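Local coordinates for protein TetR family transcriptional regulator (Clostridium perfringens, PDB 6AZH) that probably represses or otherwise regulates transcription by binding DNA through a TetR-type helix-turn-helix domain, and may control genes of fatty acid metabolism, at residues L62-W65 / H66-L69; K84-F87 / K88-E92. All blocks are in the same frame, centred on the assembly; numbering follows the deposited sequence.

How the contacts relate
Contact 1 (62-69) and contact 2 (84-92) are each a local run of helix, one on helix 50-74 and the other on helix 79-96, which follow each other in the chain. Contact 1 closes before contact 2 opens, and their centres lie about 12 Å apart. The two helices pack directly: Leu69 CD1 meets Leu86 CD1 at 3.7 Å, Lys68 CB meets Met89 CG, and the far end of the Trp65 ring reaches the backbone of Gln90. The packing joins helix 50-74 to a helix of the TetR-like C-terminal region, consistent with helix 50-74 linking the DNA-binding part to the rest, as in TetR regulators.

Contact 1: L62-W65 / H66-L69; sequences LEIW and HEKL
Ile64 and Lys68 run alongside each other in the same direction on one flank of helix 50-74, one turn apart. With CG1 of Ile64 anti to the backbone N (chi1 -172°), the ethyl arm runs toward the later turn, and its CD1 comes to 3.8 Å from Lys68 CE. Lys68 CG instead stands beside its own backbone N, and the chain stays largely stretched until it turns at its last torsion; its methylenes follow the isoleucine, with Lys68 CE also 3.9 Å from Ile64 CG1. Ile64 CD1 serves a second neighbour: the extended chain of Glu67 crosses the isoleucine obliquely and brings OE2 to 3.9 Å from Ile64 CD1, a van der Waals contact of the methyl with the carboxylate. Glu63, one turn before Glu67, turns its own carboxylate to a salt bridge with Lys60. His66 leans back along the helix, its CG anti to the carbonyl carbon (chi1 -72°), which lays CD2 3.4 Å from Leu62 O, oblique to the ring. That carbonyl oxygen also takes the straight backbone bond from His66 N at 3.1 Å. Three more i to i+4 bonds, ending with Leu69 N to Trp65 O, carry the regular alpha-helix onward. Around this turn, Trp65, Lys68 and Leu69 face helix 79-96, where they meet Leu93, Met89 and Leu86, while Leu62, His66 and again Leu69 pack on Lys121, Glu124 and Tyr125 of helix 113-138.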
loop_
_atom_site.group_PDB
_atom_site.type_symbol
_atom_site.label_atom_id
_atom_site.label_comp_id
_atom_site.label_asym_id
_atom_site.label_seq_id
_atom_site.Cartn_x
_atom_site.Cartn_y
_atom_site.Cartn_z
ATOM N N LEU A 62 4.056 -16.085 4.536
ATOM C CA LEU A 62 3.222 -15.505 5.582
ATOM C C LEU A 62 3.249 -16.314 6.871
ATOM O O LEU A 62 2.709 -15.846 7.883
ATOM C CB LEU A 62 1.776 -15.377 5.099
ATOM C CG LEU A 62 1.191 -14.031 4.676
ATOM C CD1 LEU A 62 2.174 -12.839 4.719
ATOM C CD2 LEU A 62 0.552 -14.170 3.338
ATOM N N GLU A 63 3.869 -17.503 6.867
ATOM C CA GLU A 63 3.909 -18.333 8.073
ATOM C C GLU A 63 4.546 -17.592 9.242
ATOM O O GLU A 63 4.022 -17.616 10.364
ATOM C CB GLU A 63 4.668 -19.636 7.794
ATOM C CG GLU A 63 3.907 -20.564 6.873
ATOM C CD GLU A 63 4.670 -21.841 6.541
ATOM O OE1 GLU A 63 5.810 -21.996 7.023
ATOM O OE2 GLU A 63 4.125 -22.684 5.787
ATOM N N ILE A 64 5.691 -16.942 9.008
ATOM C CA ILE A 64 6.374 -16.253 10.097
ATOM C C ILE A 64 5.543 -15.068 10.583
ATOM O O ILE A 64 5.599 -14.716 11.763
ATOM C CB ILE A 64 7.802 -15.839 9.668
ATOM C CG1 ILE A 64 8.622 -15.287 10.846
ATOM C CG2 ILE A 64 7.771 -14.825 8.538
ATOM C CD1 ILE A 64 8.949 -16.299 11.917
ATOM N N TRP A 65 4.746 -14.452 9.705
ATOM C CA TRP A 65 3.883 -13.351 10.137
ATOM C C TRP A 65 2.823 -13.846 11.118
ATOM O O TRP A 65 2.644 -13.273 12.202
ATOM C CB TRP A 65 3.242 -12.676 8.920
ATOM C CG TRP A 65 4.250 -11.938 8.066
ATOM C CD1 TRP A 65 5.099 -12.482 7.146
ATOM C CD2 TRP A 65 4.534 -10.530 8.092
ATOM N NE1 TRP A 65 5.885 -11.506 6.587
ATOM C CE2 TRP A 65 5.563 -10.296 7.156
ATOM C CE3 TRP A 65 4.023 -9.447 8.828
ATOM C CZ2 TRP A 65 6.079 -9.019 6.914
ATOM C CZ3 TRP A 65 4.538 -8.179 8.589
ATOM C CH2 TRP A 65 5.556 -7.977 7.646
ATOM N N HIS A 66 2.125 -14.930 10.763
ATOM C CA HIS A 66 1.150 -15.530 11.672
ATOM C C HIS A 66 1.810 -16.010 12.956
ATOM O O HIS A 66 1.261 -15.834 14.049
ATOM C CB HIS A 66 0.445 -16.709 11.001
ATOM C CG HIS A 66 -0.527 -16.311 9.945
ATOM N ND1 HIS A 66 -1.652 -15.570 10.219
ATOM C CD2 HIS A 66 -0.550 -16.564 8.615
ATOM C CE1 HIS A 66 -2.322 -15.368 9.099
ATOM N NE2 HIS A 66 -1.679 -15.970 8.112
ATOM N N GLU A 67 2.988 -16.623 12.841
ATOM C CA GLU A 67 3.670 -17.151 14.019
ATOM C C GLU A 67 4.006 -16.039 15.005
ATOM O O GLU A 67 3.722 -16.146 16.206
ATOM C CB GLU A 67 4.937 -17.889 13.596
ATOM C CG GLU A 67 5.803 -18.375 14.756
ATOM C CD GLU A 67 7.101 -18.998 14.282
ATOM O OE1 GLU A 67 8.105 -18.912 15.023
ATOM O OE2 GLU A 67 7.116 -19.557 13.155
ATOM N N LYS A 68 4.621 -14.964 14.509
ATOM C CA LYS A 68 5.033 -13.875 15.389
ATOM C C LYS A 68 3.844 -13.108 15.944
ATOM O O LYS A 68 3.890 -12.661 17.097
ATOM C CB LYS A 68 5.984 -12.934 14.654
ATOM C CG LYS A 68 7.333 -13.559 14.366
ATOM C CD LYS A 68 8.434 -12.517 14.329
ATOM C CE LYS A 68 9.777 -13.133 13.945
ATOM N NZ LYS A 68 10.433 -13.808 15.098
ATOM N N LEU A 69 2.770 -12.956 15.161
ATOM C CA LEU A 69 1.576 -12.310 15.696
ATOM C C LEU A 69 0.918 -13.182 16.758
ATOM O O LEU A 69 0.517 -12.684 17.817
ATOM C CB LEU A 69 0.590 -11.992 14.575
ATOM C CG LEU A 69 -0.708 -11.297 14.986
ATOM C CD1 LEU A 69 -0.416 -9.969 15.679
ATOM C CD2 LEU A 69 -1.605 -11.088 13.769
#

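Contact 2: K84-F87 / K88-E92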
loop_
_atom_site.group_PDB
_atom_site.type_symbol
_atom_site.label_atom_id
_atom_site.label_comp_id
_atom_site.label_asym_id
_atom_site.label_seq_id
_atom_site.Cartn_x
_atom_site.Cartn_y
_atom_site.Cartn_z
ATOM N N LYS A 84 2.224 -2.111 21.221
ATOM C CA LYS A 84 3.582 -1.601 21.067
ATOM C C LYS A 84 4.514 -2.677 20.518
ATOM O O LYS A 84 5.334 -2.401 19.632
ATOM C CB LYS A 84 4.085 -1.054 22.400
ATOM C CG LYS A 84 3.363 0.235 22.811
ATOM C CD LYS A 84 3.590 0.494 24.304
ATOM C CE LYS A 84 2.862 1.720 24.820
ATOM N NZ LYS A 84 3.319 1.935 26.229
ATOM N N LYS A 85 4.367 -3.918 20.992
ATOM C CA LYS A 85 5.202 -5.008 20.489
ATOM C C LYS A 85 4.818 -5.390 19.061
ATOM O O LYS A 85 5.678 -5.834 18.293
ATOM C CB LYS A 85 5.116 -6.222 21.421
ATOM C CG LYS A 85 5.896 -6.017 22.744
ATOM C CD LYS A 85 5.669 -7.114 23.792
ATOM C CE LYS A 85 6.697 -6.980 24.925
ATOM N NZ LYS A 85 6.484 -7.978 26.012
ATOM N N LEU A 86 3.547 -5.210 18.693
ATOM C CA LEU A 86 3.111 -5.472 17.323
ATOM C C LEU A 86 3.812 -4.547 16.332
ATOM O O LEU A 86 4.318 -4.999 15.294
ATOM C CB LEU A 86 1.587 -5.315 17.236
ATOM C CG LEU A 86 1.024 -5.238 15.807
ATOM C CD1 LEU A 86 1.108 -6.597 15.182
ATOM C CD2 LEU A 86 -0.431 -4.751 15.824
ATOM N N PHE A 87 3.870 -3.244 16.644
ATOM C CA PHE A 87 4.490 -2.297 15.723
ATOM C C PHE A 87 5.960 -2.624 15.528
ATOM O O PHE A 87 6.464 -2.616 14.398
ATOM C CB PHE A 87 4.330 -0.862 16.236
ATOM C CG PHE A 87 2.919 -0.460 16.479
ATOM C CD1 PHE A 87 1.888 -0.988 15.721
ATOM C CD2 PHE A 87 2.611 0.438 17.494
ATOM C CE1 PHE A 87 0.574 -0.624 15.964
ATOM C CE2 PHE A 87 1.298 0.813 17.736
ATOM C CZ PHE A 87 0.282 0.286 16.968
ATOM N N LYS A 88 6.653 -2.959 16.617
ATOM C CA LYS A 88 8.065 -3.298 16.531
ATOM C C LYS A 88 8.271 -4.559 15.703
ATOM O O LYS A 88 9.107 -4.584 14.793
ATOM C CB LYS A 88 8.639 -3.476 17.935
ATOM C CG LYS A 88 10.051 -4.004 17.959
ATOM C CD LYS A 88 10.483 -4.249 19.405
ATOM C CE LYS A 88 11.988 -4.179 19.552
ATOM N NZ LYS A 88 12.679 -5.165 18.682
HETATM N N MSE A 89 7.502 -5.610 15.994
HETATM C CA MSE A 89 7.599 -6.876 15.266
HETATM C C MSE A 89 7.354 -6.677 13.757
HETATM O O MSE A 89 8.110 -7.208 12.934
HETATM C CB MSE A 89 6.604 -7.894 15.845
HETATM C CG MSE A 89 6.574 -9.272 15.157
HETATM SE SE MSE A 89 5.476 -9.301 13.508
HETATM C CE MSE A 89 3.705 -9.496 14.315
ATOM N N GLN A 90 6.315 -5.910 13.401
ATOM C CA GLN A 90 5.927 -5.799 11.988
ATOM C C GLN A 90 6.970 -5.046 11.182
ATOM O O GLN A 90 7.289 -5.434 10.052
ATOM C CB GLN A 90 4.575 -5.094 11.843
ATOM C CG GLN A 90 3.386 -5.897 12.292
ATOM C CD GLN A 90 2.057 -5.293 11.848
ATOM O OE1 GLN A 90 1.096 -6.016 11.612
ATOM N NE2 GLN A 90 2.005 -3.969 11.729
ATOM N N PHE A 91 7.500 -3.953 11.737
ATOM C CA PHE A 91 8.478 -3.173 10.995
ATOM C C PHE A 91 9.805 -3.907 10.893
ATOM O O PHE A 91 10.472 -3.840 9.851
ATOM C CB PHE A 91 8.661 -1.803 11.641
ATOM C CG PHE A 91 7.525 -0.852 11.364
ATOM C CD1 PHE A 91 7.198 -0.511 10.063
ATOM C CD2 PHE A 91 6.794 -0.298 12.407
ATOM C CE1 PHE A 91 6.161 0.358 9.795
ATOM C CE2 PHE A 91 5.755 0.577 12.156
ATOM C CZ PHE A 91 5.437 0.908 10.846
ATOM N N GLU A 92 10.187 -4.649 11.944
ATOM C CA GLU A 92 11.385 -5.476 11.844
ATOM C C GLU A 92 11.197 -6.562 10.793
ATOM O O GLU A 92 12.079 -6.777 9.949
ATOM C CB GLU A 92 11.748 -6.078 13.211
ATOM C CG GLU A 92 12.375 -5.059 14.156
ATOM C CD GLU A 92 12.615 -5.591 15.555
ATOM O OE1 GLU A 92 12.285 -6.764 15.817
ATOM O OE2 GLU A 92 13.126 -4.821 16.400
#
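Van der Waals contact along this helix centres on Leu86, whose CD1 touches side chains three and four residues on. Selenomethionine Met89 bends at both chi2 and chi3, folding its chain so that CE stands 4.0 Å from Leu86 CD1, an apolar pair. Gln90 starts beside its own backbone N (chi1 -71°) and then extends, its chain passing aslant the leucine: Gln90 CG and CD both approach the same methyl, and Gln90 OE1 lies 3.6 Å from Leu86 CD1. This amide oxygen, in a buried side chain, is satisfied by the hydroxyl of Tyr125. Among the aromatic residues, Phe91 tips its ring back over the preceding turn, bringing CD2 to 3.1 Å from Phe87 O, an approach oblique to the ring.

Among the charged groups, Lys88 and Glu92 lie on the flank away from Leu86 and Gln90, with Lys88 NZ by Glu92 OE2 in an i to i+4 salt bridge; its modelled separation is too short to be trusted in detail. Lys84 and Lys85 pair instead with Glu81 and Asp77.

Backbone hydrogen bonds run from Met89 N to Lys85 O (2.9 Å), Gln90 N to Leu86 O (2.9 Å) and Phe91 N to Phe87 O (3.2 Å), with a weak one from Lys88 N to Lys84 O, as in a continuous alpha-helix.

Helix 79-96 is wedged within the helical bundle: Leu86 and Met89 pack on helices 50-74 and 113-138, Phe91 reaches Leu158 and Thr161 of helix 147-165, and Phe87 and Phe91 meet Thr182 and Ile178, respectively, on helix 174-187.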